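Local atomic coordinates of sulfate transporter 4.1, chloroplastic (Arabidopsis thaliana, PDB entry 7LHV), a protein that cotransports sulfate and protons across a membrane as a secondary active symporter of the SLC26/SulP family and may help regulate sulfate assimilation. Residues Ser496-Ile501 and Ile542-Asp547; Leu604-Pro609 and Glu629-Arg634; Ile179-Leu184 and Ala384-Gly389; Lys238-Val243 and Thr472-Ile477; Thr78-Phe83 and Ala139-Ser144. All blocks are in the same frame, centred on the assembly; numbering follows the deposited sequence.

Contact 1: residues Ser496-Ile501 and Ile542-Asp547; sequences SANPHI and ISYIKD
Tyr544 lies against the backbone of Ala497 to Pro499, where the linker leaving the last membrane helix, 477-496, leads to the first strand of the STAS domain. It is a worked example of how one aromatic side chain can join a linker to the domain it leads into, for helix 542-560 belongs to the STAS fold. No hydrogen bond spans the two segments, so packing does the work. The tyrosine ring carries most of it: its CG stands anti to the backbone N (chi1 -180°), which sends the ring out across the linker, and CA of Asn498 sits over the centre of one face, 4.2 Å above the plane. Pro499 and the ring run antiparallel alongside each other, Pro499 CD 3.4 Å from Tyr544 CD2. Among the aliphatic contacts, Pro499 CG reaches Ile545 CG1 at 4.1 Å, and Ile501 and Ile545 also pack on strand 527-533, through Val531 and Ile533. Polar atoms only brush the ring: the carbonyls of Ala497 and Pro499 approach it obliquely, while the phenol OH is hydrogen-bonded to Arg548, one turn further along the helix. Were Tyr544 an alanine, the linker at Asn498 and Pro499 would probably lose the surface it packs on and Arg548 its phenol partner. Farther along the linker, Ile501 CD1 closes on Ile545 CG1 at 4.1 Å.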
# COMPACT_ATOMS: atom_id res chain seq x y z
N SER A 496 -2.09 -9.13 5.12
CA SER A 496 -3.24 -8.58 5.84
C SER A 496 -4.53 -9.26 5.42
O SER A 496 -5.43 -9.46 6.24
CB SER A 496 -3.33 -7.07 5.61
OG SER A 496 -2.23 -6.40 6.20
N ALA A 497 -4.64 -9.62 4.15
CA ALA A 497 -5.88 -10.14 3.58
C ALA A 497 -6.05 -11.65 3.76
O ALA A 497 -7.07 -12.19 3.33
CB ALA A 497 -5.95 -9.81 2.09
N ASN A 498 -5.10 -12.33 4.39
CA ASN A 498 -5.19 -13.77 4.62
C ASN A 498 -4.89 -14.08 6.08
O ASN A 498 -3.86 -14.68 6.40
CB ASN A 498 -4.24 -14.54 3.70
CG ASN A 498 -4.62 -14.42 2.24
OD1 ASN A 498 -5.80 -14.38 1.89
ND2 ASN A 498 -3.62 -14.36 1.37
N PRO A 499 -5.78 -13.70 6.99
CA PRO A 499 -5.57 -14.01 8.40
C PRO A 499 -5.74 -15.49 8.68
O PRO A 499 -6.41 -16.22 7.95
CB PRO A 499 -6.64 -13.19 9.11
CG PRO A 499 -7.73 -13.09 8.12
CD PRO A 499 -7.05 -12.98 6.78
N HIS A 500 -5.10 -15.93 9.76
CA HIS A 500 -5.18 -17.33 10.16
C HIS A 500 -6.46 -17.56 10.96
O HIS A 500 -6.76 -16.82 11.90
CB HIS A 500 -3.96 -17.72 10.99
CG HIS A 500 -3.88 -19.18 11.29
ND1 HIS A 500 -4.06 -19.69 12.56
CD2 HIS A 500 -3.64 -20.25 10.49
CE1 HIS A 500 -3.93 -21.01 12.53
NE2 HIS A 500 -3.68 -21.37 11.28
N ILE A 501 -7.21 -18.59 10.58
CA ILE A 501 -8.44 -18.97 11.24
C ILE A 501 -8.32 -20.42 11.67
O ILE A 501 -8.00 -21.28 10.84
CB ILE A 501 -9.66 -18.75 10.33
CG1 ILE A 501 -9.98 -17.26 10.23
CG2 ILE A 501 -10.86 -19.52 10.84
CD1 ILE A 501 -11.08 -16.94 9.24
N ILE A 542 -11.71 -8.53 6.21
CA ILE A 542 -13.10 -8.92 6.44
C ILE A 542 -13.62 -9.82 5.32
O ILE A 542 -14.46 -10.69 5.57
CB ILE A 542 -13.99 -7.68 6.63
CG1 ILE A 542 -15.34 -8.09 7.19
CG2 ILE A 542 -14.15 -6.92 5.33
CD1 ILE A 542 -15.25 -9.01 8.38
N SER A 543 -13.13 -9.64 4.09
CA SER A 543 -13.60 -10.47 2.99
C SER A 543 -13.17 -11.92 3.16
O SER A 543 -13.96 -12.84 2.93
CB SER A 543 -13.09 -9.91 1.66
OG SER A 543 -13.56 -8.58 1.47
N TYR A 544 -11.91 -12.14 3.55
CA TYR A 544 -11.44 -13.50 3.76
C TYR A 544 -12.20 -14.18 4.89
O TYR A 544 -12.55 -15.36 4.78
CB TYR A 544 -9.94 -13.49 4.06
CG TYR A 544 -9.34 -14.86 4.29
CD1 TYR A 544 -8.90 -15.64 3.23
CD2 TYR A 544 -9.21 -15.37 5.58
CE1 TYR A 544 -8.36 -16.89 3.45
CE2 TYR A 544 -8.67 -16.62 5.80
CZ TYR A 544 -8.24 -17.37 4.74
OH TYR A 544 -7.70 -18.62 4.96
N ILE A 545 -12.46 -13.45 5.97
CA ILE A 545 -13.21 -14.02 7.08
C ILE A 545 -14.64 -14.34 6.66
O ILE A 545 -15.19 -15.38 7.04
CB ILE A 545 -13.17 -13.07 8.29
CG1 ILE A 545 -11.74 -12.94 8.80
CG2 ILE A 545 -14.08 -13.57 9.40
CD1 ILE A 545 -11.50 -11.73 9.66
N LYS A 546 -15.25 -13.47 5.86
CA LYS A 546 -16.59 -13.74 5.36
C LYS A 546 -16.61 -15.00 4.51
O LYS A 546 -17.51 -15.84 4.65
CB LYS A 546 -17.11 -12.55 4.55
CG LYS A 546 -17.85 -11.52 5.39
CD LYS A 546 -18.70 -10.61 4.53
CE LYS A 546 -17.85 -9.76 3.60
NZ LYS A 546 -18.46 -8.43 3.36
N ASP A 547 -15.62 -15.17 3.63
CA ASP A 547 -15.56 -16.37 2.80
C ASP A 547 -15.36 -17.63 3.65
O ASP A 547 -16.00 -18.66 3.41
CB ASP A 547 -14.44 -16.25 1.77
CG ASP A 547 -14.65 -15.10 0.81
OD1 ASP A 547 -15.61 -14.32 1.02
OD2 ASP A 547 -13.87 -14.97 -0.15

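Contact 2: residues Leu604-Pro609 and Glu629-Arg634; sequences LAISNP and EWFFVR
Ile606 and Phe631 face each other in a single beta bridge at the edge of the STAS sheet, where strand 603-606, outermost in this chain, takes on the segment entering helix 635-643. Two backbone bonds frame the pair: Ile606 N to Trp630 O at 3.2 Å, and Phe632 N to Ile606 O at 3.1 Å. Phe631 CA adds a CH...O contact to Ile606 O.

The side chains part to different neighbours although most share one chi1 well, the gamma carbon beside the backbone N. Those of Ile606 and Phe631 run alongside each other in the same direction. With CG1 beside its backbone N (chi1 -51°), the isoleucine sets CB 3.5 Å from Phe631 CE2 and CG1 close to the same corner of the ring, an oblique approach. Pro609 CG reaches the edge of that ring near its plane, so the phenylalanine is touched by both Ile606 and Pro609; beyond, it packs on Val623 and Val626 of helix 622-626. Phe632 leads elsewhere, to Asp637, Ala638 and Val641 of helix 635-643, and offers its edge to the methyl of Ala605, CB to CE2 4.1 Å. Ser607 turns its OG anti to the backbone N (chi1 179°), toward Glu575 OE2 on the neighbouring strand, which it meets in a hydrogen bond. The indole of Trp630 approaches Ala605 obliquely, CE3 4.4 Å from Ala605 CB.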
# COMPACT_ATOMS: atom_id res chain seq x y z
N LEU A 604 -25.54 -18.71 15.39
CA LEU A 604 -24.29 -18.00 15.57
C LEU A 604 -24.12 -17.63 17.04
O LEU A 604 -25.05 -17.11 17.66
CB LEU A 604 -24.23 -16.74 14.71
CG LEU A 604 -22.86 -16.07 14.70
CD1 LEU A 604 -21.96 -16.79 13.74
CD2 LEU A 604 -22.96 -14.59 14.36
N ALA A 605 -22.94 -17.90 17.59
CA ALA A 605 -22.63 -17.59 18.97
C ALA A 605 -21.28 -16.89 19.05
O ALA A 605 -20.41 -17.11 18.21
CB ALA A 605 -22.61 -18.86 19.84
N ILE A 606 -21.13 -16.04 20.06
CA ILE A 606 -19.88 -15.34 20.34
C ILE A 606 -19.38 -15.82 21.69
O ILE A 606 -20.12 -15.78 22.68
CB ILE A 606 -20.06 -13.82 20.31
CG1 ILE A 606 -20.76 -13.39 19.02
CG2 ILE A 606 -18.72 -13.13 20.44
CD1 ILE A 606 -19.94 -13.63 17.78
N SER A 607 -18.13 -16.26 21.74
CA SER A 607 -17.60 -16.97 22.90
C SER A 607 -16.84 -16.07 23.86
O SER A 607 -17.22 -15.96 25.03
CB SER A 607 -16.69 -18.12 22.43
OG SER A 607 -16.14 -18.81 23.53
N ASN A 608 -15.77 -15.42 23.40
CA ASN A 608 -14.89 -14.64 24.27
C ASN A 608 -14.74 -13.23 23.71
O ASN A 608 -13.70 -12.89 23.13
CB ASN A 608 -13.52 -15.30 24.41
CG ASN A 608 -13.56 -16.57 25.23
OD1 ASN A 608 -14.62 -17.02 25.65
ND2 ASN A 608 -12.39 -17.16 25.46
N PRO A 609 -15.76 -12.39 23.87
CA PRO A 609 -15.65 -11.02 23.34
C PRO A 609 -14.71 -10.19 24.20
O PRO A 609 -14.80 -10.19 25.43
CB PRO A 609 -17.09 -10.49 23.42
CG PRO A 609 -17.94 -11.69 23.73
CD PRO A 609 -17.07 -12.63 24.48
N GLU A 629 -28.58 -14.14 24.97
CA GLU A 629 -28.35 -15.49 25.48
C GLU A 629 -27.26 -16.23 24.72
O GLU A 629 -26.81 -17.28 25.19
CB GLU A 629 -29.65 -16.30 25.45
CG GLU A 629 -30.24 -16.49 24.06
CD GLU A 629 -31.14 -15.34 23.64
OE1 GLU A 629 -32.03 -15.56 22.80
OE2 GLU A 629 -30.94 -14.21 24.14
N TRP A 630 -26.83 -15.73 23.56
CA TRP A 630 -25.80 -16.38 22.77
C TRP A 630 -24.42 -15.76 22.96
O TRP A 630 -23.50 -16.07 22.20
CB TRP A 630 -26.18 -16.36 21.29
CG TRP A 630 -27.39 -17.18 20.99
CD1 TRP A 630 -28.60 -16.73 20.57
CD2 TRP A 630 -27.52 -18.60 21.13
NE1 TRP A 630 -29.47 -17.78 20.42
CE2 TRP A 630 -28.83 -18.94 20.76
CE3 TRP A 630 -26.64 -19.62 21.53
CZ2 TRP A 630 -29.29 -20.25 20.77
CZ3 TRP A 630 -27.10 -20.92 21.53
CH2 TRP A 630 -28.41 -21.23 21.16
N PHE A 631 -24.26 -14.88 23.94
CA PHE A 631 -22.97 -14.29 24.27
C PHE A 631 -22.48 -14.87 25.58
O PHE A 631 -23.20 -14.88 26.58
CB PHE A 631 -23.08 -12.77 24.36
CG PHE A 631 -22.98 -12.08 23.04
CD1 PHE A 631 -24.08 -11.99 22.21
CD2 PHE A 631 -21.79 -11.51 22.62
CE1 PHE A 631 -24.00 -11.36 20.99
CE2 PHE A 631 -21.70 -10.88 21.40
CZ PHE A 631 -22.81 -10.80 20.59
N PHE A 632 -21.24 -15.35 25.58
CA PHE A 632 -20.67 -16.01 26.75
C PHE A 632 -19.32 -15.42 27.12
O PHE A 632 -18.90 -14.40 26.57
CB PHE A 632 -20.54 -17.52 26.51
CG PHE A 632 -21.75 -18.14 25.88
CD1 PHE A 632 -22.78 -18.61 26.67
CD2 PHE A 632 -21.86 -18.25 24.51
CE1 PHE A 632 -23.90 -19.19 26.10
CE2 PHE A 632 -22.97 -18.82 23.93
CZ PHE A 632 -23.99 -19.29 24.73
N VAL A 633 -18.64 -16.05 28.08
CA VAL A 633 -17.29 -15.66 28.46
C VAL A 633 -16.28 -16.77 28.26
O VAL A 633 -15.07 -16.51 28.37
CB VAL A 633 -17.24 -15.16 29.92
CG1 VAL A 633 -18.12 -13.93 30.10
CG2 VAL A 633 -17.67 -16.27 30.87
N ARG A 634 -16.72 -18.00 27.98
CA ARG A 634 -15.83 -19.13 27.77
C ARG A 634 -16.40 -19.99 26.64
O ARG A 634 -17.55 -19.82 26.23
CB ARG A 634 -15.67 -19.96 29.05
CG ARG A 634 -15.00 -19.22 30.19
CD ARG A 634 -15.01 -20.01 31.48
NE ARG A 634 -14.15 -21.19 31.42
CZ ARG A 634 -14.59 -22.44 31.48
NH1 ARG A 634 -15.87 -22.72 31.60
NH2 ARG A 634 -13.70 -23.43 31.44

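Contact 3: residues Ile179-Leu184 and Ala384-Gly389; sequences ILLALL and AYPATG
Ile179, on helix 173-194, meets Ala384 first. Its CG1, set beside the backbone N (chi1 -65°), runs along the backbone of Ala384, 4.0 Å from Ala384 O, while Ile179 CA passes at 3.7 Å from the same oxygen. Two residues on, Leu181 stands at the flank of the helix and touches more lightly, CG to Pro386 CG at 4.4 Å. Ala182 points toward the opposing chain and is the pivot of the packing. Its methyl lies across the backbone from Ala384 to Pro386: CB is 3.3 Å from Ala384 O and also close to the N and CD of Pro386. The proline answers by laying its ring on the helix backbone, with CG 3.6 Å from Ala182 CA, so that a small side chain and a compact pyrrolidine ring let helix and loop approach to 4.3 Å between the CA atoms of Ala182 and Pro386. No hydrogen bond passes between the segments; the case illustrates how a helix can pack on a loop without one. Tyr385 sends its ring away from this helix, its OH hydrogen-bonded to Ser156.

This loop links helix 365-381 to strand 388-389, which pairs antiparallel with strand 149-150, the paired short strands expected in an SLC26 membrane domain. Pro386 also packs on Val155 and Val159 of helix 153-166, Leu181 reaches Ser337 of helix 330-358, and Ala182 touches Ser380 of helix 365-381, so the loop is wedged among membrane helices.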
# COMPACT_ATOMS: atom_id res chain seq x y z
N ILE A 179 21.30 22.36 -4.66
CA ILE A 179 21.01 23.09 -3.42
C ILE A 179 19.51 23.12 -3.15
O ILE A 179 19.06 22.92 -2.01
CB ILE A 179 21.61 24.50 -3.49
CG1 ILE A 179 23.13 24.42 -3.55
CG2 ILE A 179 21.17 25.32 -2.30
CD1 ILE A 179 23.79 25.71 -3.97
N LEU A 180 18.71 23.35 -4.20
CA LEU A 180 17.26 23.32 -4.03
C LEU A 180 16.78 21.93 -3.64
O LEU A 180 15.85 21.78 -2.83
CB LEU A 180 16.57 23.77 -5.32
CG LEU A 180 15.05 23.64 -5.34
CD1 LEU A 180 14.41 24.68 -4.44
CD2 LEU A 180 14.53 23.76 -6.75
N LEU A 181 17.40 20.88 -4.20
CA LEU A 181 17.05 19.52 -3.82
C LEU A 181 17.35 19.28 -2.35
O LEU A 181 16.57 18.63 -1.65
CB LEU A 181 17.81 18.53 -4.70
CG LEU A 181 17.36 17.08 -4.65
CD1 LEU A 181 15.90 16.98 -5.01
CD2 LEU A 181 18.19 16.25 -5.61
N ALA A 182 18.47 19.80 -1.86
CA ALA A 182 18.79 19.67 -0.45
C ALA A 182 17.76 20.39 0.42
O ALA A 182 17.34 19.86 1.46
CB ALA A 182 20.19 20.21 -0.17
N LEU A 183 17.34 21.59 0.01
CA LEU A 183 16.33 22.32 0.77
C LEU A 183 15.01 21.56 0.80
O LEU A 183 14.36 21.47 1.85
CB LEU A 183 16.13 23.71 0.18
CG LEU A 183 15.01 24.53 0.82
CD1 LEU A 183 15.34 24.86 2.26
CD2 LEU A 183 14.76 25.79 0.02
N LEU A 184 14.59 21.02 -0.34
CA LEU A 184 13.34 20.26 -0.39
C LEU A 184 13.43 19.00 0.46
O LEU A 184 12.47 18.64 1.15
CB LEU A 184 12.99 19.91 -1.83
CG LEU A 184 12.70 21.08 -2.76
CD1 LEU A 184 12.60 20.60 -4.20
CD2 LEU A 184 11.43 21.79 -2.35
N ALA A 384 24.95 23.66 0.02
CA ALA A 384 25.24 22.24 0.19
C ALA A 384 24.15 21.40 -0.45
O ALA A 384 23.00 21.84 -0.56
CB ALA A 384 25.38 21.87 1.67
N TYR A 385 24.52 20.20 -0.86
CA TYR A 385 23.59 19.25 -1.46
C TYR A 385 23.31 18.11 -0.48
O TYR A 385 24.07 17.93 0.48
CB TYR A 385 24.16 18.73 -2.79
CG TYR A 385 25.10 17.55 -2.74
CD1 TYR A 385 26.47 17.73 -2.58
CD2 TYR A 385 24.63 16.25 -2.90
CE1 TYR A 385 27.33 16.65 -2.55
CE2 TYR A 385 25.48 15.17 -2.86
CZ TYR A 385 26.82 15.38 -2.69
OH TYR A 385 27.67 14.30 -2.67
N PRO A 386 22.23 17.35 -0.66
CA PRO A 386 21.68 16.55 0.45
C PRO A 386 22.72 15.65 1.11
O PRO A 386 23.53 15.00 0.43
CB PRO A 386 20.57 15.74 -0.22
CG PRO A 386 20.17 16.52 -1.37
CD PRO A 386 21.40 17.19 -1.88
N ALA A 387 22.67 15.60 2.43
CA ALA A 387 23.61 14.83 3.23
C ALA A 387 22.84 13.97 4.23
O ALA A 387 21.97 14.48 4.94
CB ALA A 387 24.58 15.75 3.98
N THR A 388 23.16 12.68 4.27
CA THR A 388 22.53 11.77 5.23
C THR A 388 23.59 10.97 5.98
O THR A 388 24.79 11.22 5.82
CB THR A 388 21.56 10.82 4.52
OG1 THR A 388 22.25 10.11 3.49
CG2 THR A 388 20.41 11.60 3.91
N GLY A 389 23.16 10.02 6.79
CA GLY A 389 24.10 9.20 7.53
C GLY A 389 24.90 8.29 6.62
O GLY A 389 24.43 7.84 5.57

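Contact 4: residues Lys238-Val243 and Thr472-Ile477; sequences KIVPIV and TLFFGI
Ile239 and Leu473 cross at a slant where two helix ends meet, the start of helix 239-249 and the finish of helix 459-474. The isoleucine points at the other segment and does most of its touching through CG1, which lies 3.4 Å from Leu473 CG and close to the leucine carbonyl as well; its CD1 continues past Leu473 CD1 at 4.1 Å. CG1 gets there by lying beside the backbone N (chi1 -59°), on the side from which the same residue makes the one hydrogen bond of the contact, Ile239 N to Leu473 O at 3.3 Å with an angle of 150° at the hydrogen. Leu473 and Ile239 both lean on helix 206-229, through Ile218 and Leu222.

A second crossing lies further out, on the surface. Val240 brings CG2 to the edge of the Phe474 ring, in its plane and 4.0 Å from CD1, so the methyl meets the rim and not the face.

Lys238 works with its methylenes. Its CB is 3.5 Å from Phe474 O, and the chain climbs on past the Phe475 carbonyl until CE stands 4.0 Å from Gly476 N. With an alanine in place of Lys238, the stem beyond CB would be gone, which is likely to uncover the turn at Phe475 and Gly476.

The whole is a junction of helix ends: an amide of the first turn of helix 239-249 uses a carbonyl from the last turn of helix 459-474, and Lys238 and Gly476 are the N-cap residues of helices 239-249 and 477-496, beside the S1P lipid site that includes Glu478 and Ile479.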
# COMPACT_ATOMS: atom_id res chain seq x y z
N LYS A 238 21.43 2.84 -16.60
CA LYS A 238 21.20 1.47 -17.01
C LYS A 238 22.50 0.85 -17.51
O LYS A 238 23.35 1.54 -18.09
CB LYS A 238 20.13 1.39 -18.10
CG LYS A 238 18.88 2.19 -17.80
CD LYS A 238 17.95 2.21 -19.00
CE LYS A 238 16.70 3.03 -18.71
NZ LYS A 238 17.02 4.47 -18.56
N ILE A 239 22.65 -0.45 -17.28
CA ILE A 239 23.91 -1.12 -17.58
C ILE A 239 24.13 -1.23 -19.09
O ILE A 239 25.25 -1.07 -19.58
CB ILE A 239 23.96 -2.50 -16.91
CG1 ILE A 239 23.82 -2.35 -15.40
CG2 ILE A 239 25.26 -3.21 -17.24
CD1 ILE A 239 24.84 -1.43 -14.78
N VAL A 240 23.07 -1.53 -19.84
CA VAL A 240 23.22 -1.78 -21.27
C VAL A 240 23.76 -0.57 -22.02
O VAL A 240 24.73 -0.72 -22.78
CB VAL A 240 21.91 -2.32 -21.86
CG1 VAL A 240 22.03 -2.48 -23.36
CG2 VAL A 240 21.53 -3.63 -21.21
N PRO A 241 23.19 0.64 -21.88
CA PRO A 241 23.79 1.80 -22.56
C PRO A 241 25.21 2.09 -22.11
O PRO A 241 26.04 2.50 -22.93
CB PRO A 241 22.83 2.95 -22.23
CG PRO A 241 22.10 2.50 -21.02
CD PRO A 241 21.95 1.03 -21.18
N ILE A 242 25.52 1.88 -20.83
CA ILE A 242 26.88 2.14 -20.34
C ILE A 242 27.87 1.22 -21.02
O ILE A 242 28.92 1.65 -21.51
CB ILE A 242 26.93 2.00 -18.81
CG1 ILE A 242 26.10 3.09 -18.13
CG2 ILE A 242 28.37 2.05 -18.32
CD1 ILE A 242 25.93 2.87 -16.64
N VAL A 243 27.54 -0.08 -21.08
CA VAL A 243 28.45 -1.04 -21.69
C VAL A 243 28.56 -0.79 -23.19
O VAL A 243 29.64 -0.91 -23.78
CB VAL A 243 27.98 -2.48 -21.39
CG1 VAL A 243 28.86 -3.48 -22.12
CG2 VAL A 243 28.01 -2.73 -19.89
N THR A 472 16.51 -2.85 -11.18
CA THR A 472 17.28 -1.62 -11.00
C THR A 472 18.53 -1.61 -11.87
O THR A 472 18.94 -0.55 -12.35
CB THR A 472 17.65 -1.45 -9.53
OG1 THR A 472 16.48 -1.57 -8.72
CG2 THR A 472 18.28 -0.09 -9.29
N LEU A 473 19.14 -2.77 -12.10
CA LEU A 473 20.33 -2.84 -12.94
C LEU A 473 20.00 -2.54 -14.40
O LEU A 473 20.66 -1.71 -15.04
CB LEU A 473 20.97 -4.22 -12.81
CG LEU A 473 22.48 -4.31 -12.93
CD1 LEU A 473 23.15 -3.60 -11.77
CD2 LEU A 473 22.91 -5.77 -12.99
N PHE A 474 18.97 -3.19 -14.94
CA PHE A 474 18.68 -3.09 -16.36
C PHE A 474 17.77 -1.91 -16.70
O PHE A 474 17.94 -1.28 -17.75
CB PHE A 474 18.06 -4.39 -16.86
CG PHE A 474 19.05 -5.50 -17.02
CD1 PHE A 474 19.89 -5.54 -18.12
CD2 PHE A 474 19.16 -6.49 -16.06
CE1 PHE A 474 20.81 -6.55 -18.27
CE2 PHE A 474 20.08 -7.51 -16.21
CZ PHE A 474 20.91 -7.54 -17.31
N PHE A 475 16.81 -1.61 -15.84
CA PHE A 475 15.94 -0.46 -16.01
C PHE A 475 16.43 0.66 -15.11
O PHE A 475 17.49 0.57 -14.48
CB PHE A 475 14.49 -0.86 -15.74
CG PHE A 475 14.01 -2.00 -16.60
CD1 PHE A 475 13.49 -1.77 -17.86
CD2 PHE A 475 14.10 -3.31 -16.15
CE1 PHE A 475 13.06 -2.81 -18.64
CE2 PHE A 475 13.67 -4.35 -16.93
CZ PHE A 475 13.15 -4.11 -18.18
N GLY A 476 15.66 1.74 -15.03
CA GLY A 476 16.10 2.90 -14.28
C GLY A 476 16.09 2.67 -12.78
O GLY A 476 15.59 1.66 -12.27
N ILE A 477 16.69 3.62 -12.07
CA ILE A 477 16.60 3.62 -10.61
C ILE A 477 15.16 3.81 -10.17
O ILE A 477 14.69 3.14 -9.24
CB ILE A 477 17.52 4.72 -10.03
CG1 ILE A 477 18.97 4.26 -10.02
CG2 ILE A 477 17.07 5.10 -8.63
CD1 ILE A 477 19.95 5.40 -9.90

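Contact 5: residues Thr78-Phe83 and Ala139-Ser144; sequences TLFPCF and AIFGSS
Phe80 and Phe141 run alongside each other in a common direction, ring centres 5.6 Å apart and planes at 63°, an oblique pair. The corner CE1 of Phe141 comes to the edge of the Phe80 ring, 3.6 Å from Phe80 CE1. In return, the edge of the Phe141 ring receives Leu79 O. Ile140 CG2 serves both rings, over one face of Phe141 near its rim and 4.0 Å from Phe80 CD1.

Next to the rings, Pro81 rests on the end of the other helix, its CD 3.5 Å from Ile140 O and its CG against the Phe141 carbonyl. Cys82 places SG between its own N and carbonyl carbon (chi1 65°), which turns the sulfur toward Ile140 CG2. Cys82 N makes a weak hydrogen bond to Ile140 O.

In fold terms, the chain leaving the first modelled helix, 72-79, is seated on the C-terminal end of helix 125-141, a predicted transmembrane helix of the sulfate permease domain. That end packs in turn on helix 365-381: Phe141 on Val374, and Ser143 on Ser367 and Glu368. Ser144 N gives a weak hydrogen bond to Glu368 OE1.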
# COMPACT_ATOMS: atom_id res chain seq x y z
N THR A 78 14.70 20.81 25.13
CA THR A 78 13.72 20.52 24.09
C THR A 78 14.21 20.99 22.72
O THR A 78 14.10 20.26 21.73
CB THR A 78 12.39 21.19 24.44
OG1 THR A 78 11.93 20.72 25.71
CG2 THR A 78 11.34 20.87 23.38
N LEU A 79 14.76 22.20 22.65
CA LEU A 79 15.17 22.74 21.36
C LEU A 79 16.53 22.22 20.91
O LEU A 79 16.76 22.06 19.71
CB LEU A 79 15.18 24.26 21.39
CG LEU A 79 13.82 24.95 21.30
CD1 LEU A 79 13.99 26.43 21.00
CD2 LEU A 79 12.94 24.29 20.26
N PHE A 80 17.44 21.95 21.85
CA PHE A 80 18.81 21.57 21.54
C PHE A 80 19.10 20.19 22.14
O PHE A 80 19.50 20.09 23.30
CB PHE A 80 19.80 22.60 22.07
CG PHE A 80 19.66 23.95 21.44
CD1 PHE A 80 19.28 24.08 20.11
CD2 PHE A 80 19.92 25.10 22.17
CE1 PHE A 80 19.16 25.32 19.53
CE2 PHE A 80 19.80 26.35 21.59
CZ PHE A 80 19.41 26.46 20.27
N PRO A 81 18.90 19.12 21.38
CA PRO A 81 19.20 17.78 21.91
C PRO A 81 20.67 17.55 22.21
O PRO A 81 20.99 16.60 22.93
CB PRO A 81 18.69 16.84 20.81
CG PRO A 81 18.64 17.67 19.58
CD PRO A 81 18.32 19.06 20.03
N CYS A 82 21.56 18.38 21.68
CA CYS A 82 22.99 18.20 21.92
C CYS A 82 23.30 18.23 23.41
O CYS A 82 24.16 17.47 23.89
CB CYS A 82 23.79 19.28 21.19
SG CYS A 82 23.49 20.96 21.79
N PHE A 83 22.60 19.07 24.17
CA PHE A 83 22.84 19.17 25.60
C PHE A 83 22.61 17.85 26.32
O PHE A 83 23.13 17.66 27.42
CB PHE A 83 21.97 20.27 26.21
CG PHE A 83 22.45 21.65 25.91
CD1 PHE A 83 23.44 22.24 26.68
CD2 PHE A 83 21.92 22.37 24.86
CE1 PHE A 83 23.89 23.52 26.41
CE2 PHE A 83 22.37 23.65 24.58
CZ PHE A 83 23.35 24.22 25.36
N ALA A 139 25.37 18.26 14.80
CA ALA A 139 25.90 18.10 16.15
C ALA A 139 25.10 18.90 17.16
O ALA A 139 25.15 18.59 18.36
CB ALA A 139 27.37 18.52 16.19
N ILE A 140 24.37 19.93 16.73
CA ILE A 140 23.51 20.66 17.63
C ILE A 140 22.09 20.09 17.65
O ILE A 140 21.43 20.10 18.69
CB ILE A 140 23.49 22.16 17.26
CG1 ILE A 140 24.92 22.71 17.27
CG2 ILE A 140 22.63 22.94 18.23
CD1 ILE A 140 25.01 24.13 16.75
N PHE A 141 21.61 19.57 16.52
CA PHE A 141 20.22 19.16 16.40
C PHE A 141 20.05 17.66 16.18
O PHE A 141 18.92 17.21 15.93
CB PHE A 141 19.53 19.93 15.28
CG PHE A 141 19.40 21.40 15.55
CD1 PHE A 141 18.47 21.86 16.46
CD2 PHE A 141 20.20 22.32 14.90
CE1 PHE A 141 18.34 23.21 16.72
CE2 PHE A 141 20.08 23.67 15.15
CZ PHE A 141 19.15 24.12 16.06
N GLY A 142 21.11 16.88 16.25
CA GLY A 142 21.04 15.46 16.01
C GLY A 142 20.97 14.66 17.30
O GLY A 142 21.60 14.99 18.30
N SER A 143 20.17 13.59 17.27
CA SER A 143 20.01 12.73 18.43
C SER A 143 21.11 11.68 18.54
O SER A 143 21.48 11.31 19.66
CB SER A 143 18.65 12.03 18.38
OG SER A 143 17.60 12.97 18.50
N SER A 144 21.63 11.19 17.42
CA SER A 144 22.67 10.18 17.46
C SER A 144 24.00 10.78 17.88
O SER A 144 24.31 11.93 17.55
CB SER A 144 22.80 9.50 16.09
OG SER A 144 23.65 8.38 16.17

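From the N terminus, contact 5 closes first, bringing the chain after helix 72-79 onto the end of helix 125-141. Contacts 3 and 4 follow and cross: 179-184 reaches 384-389, while 238-243, lying between them in sequence, reaches on to 472-477. Their two long loops interlock the membrane domain, contact 3 in its buried interior and contact 4 at helix ends on the surface. Contact 1 then closes a short loop where the last membrane helix passes into the STAS domain, and contact 2 another within that domain, about 21 Å away between centres. Contacts 2 and 3 lie about 58 Å apart between centres, in the two different domains.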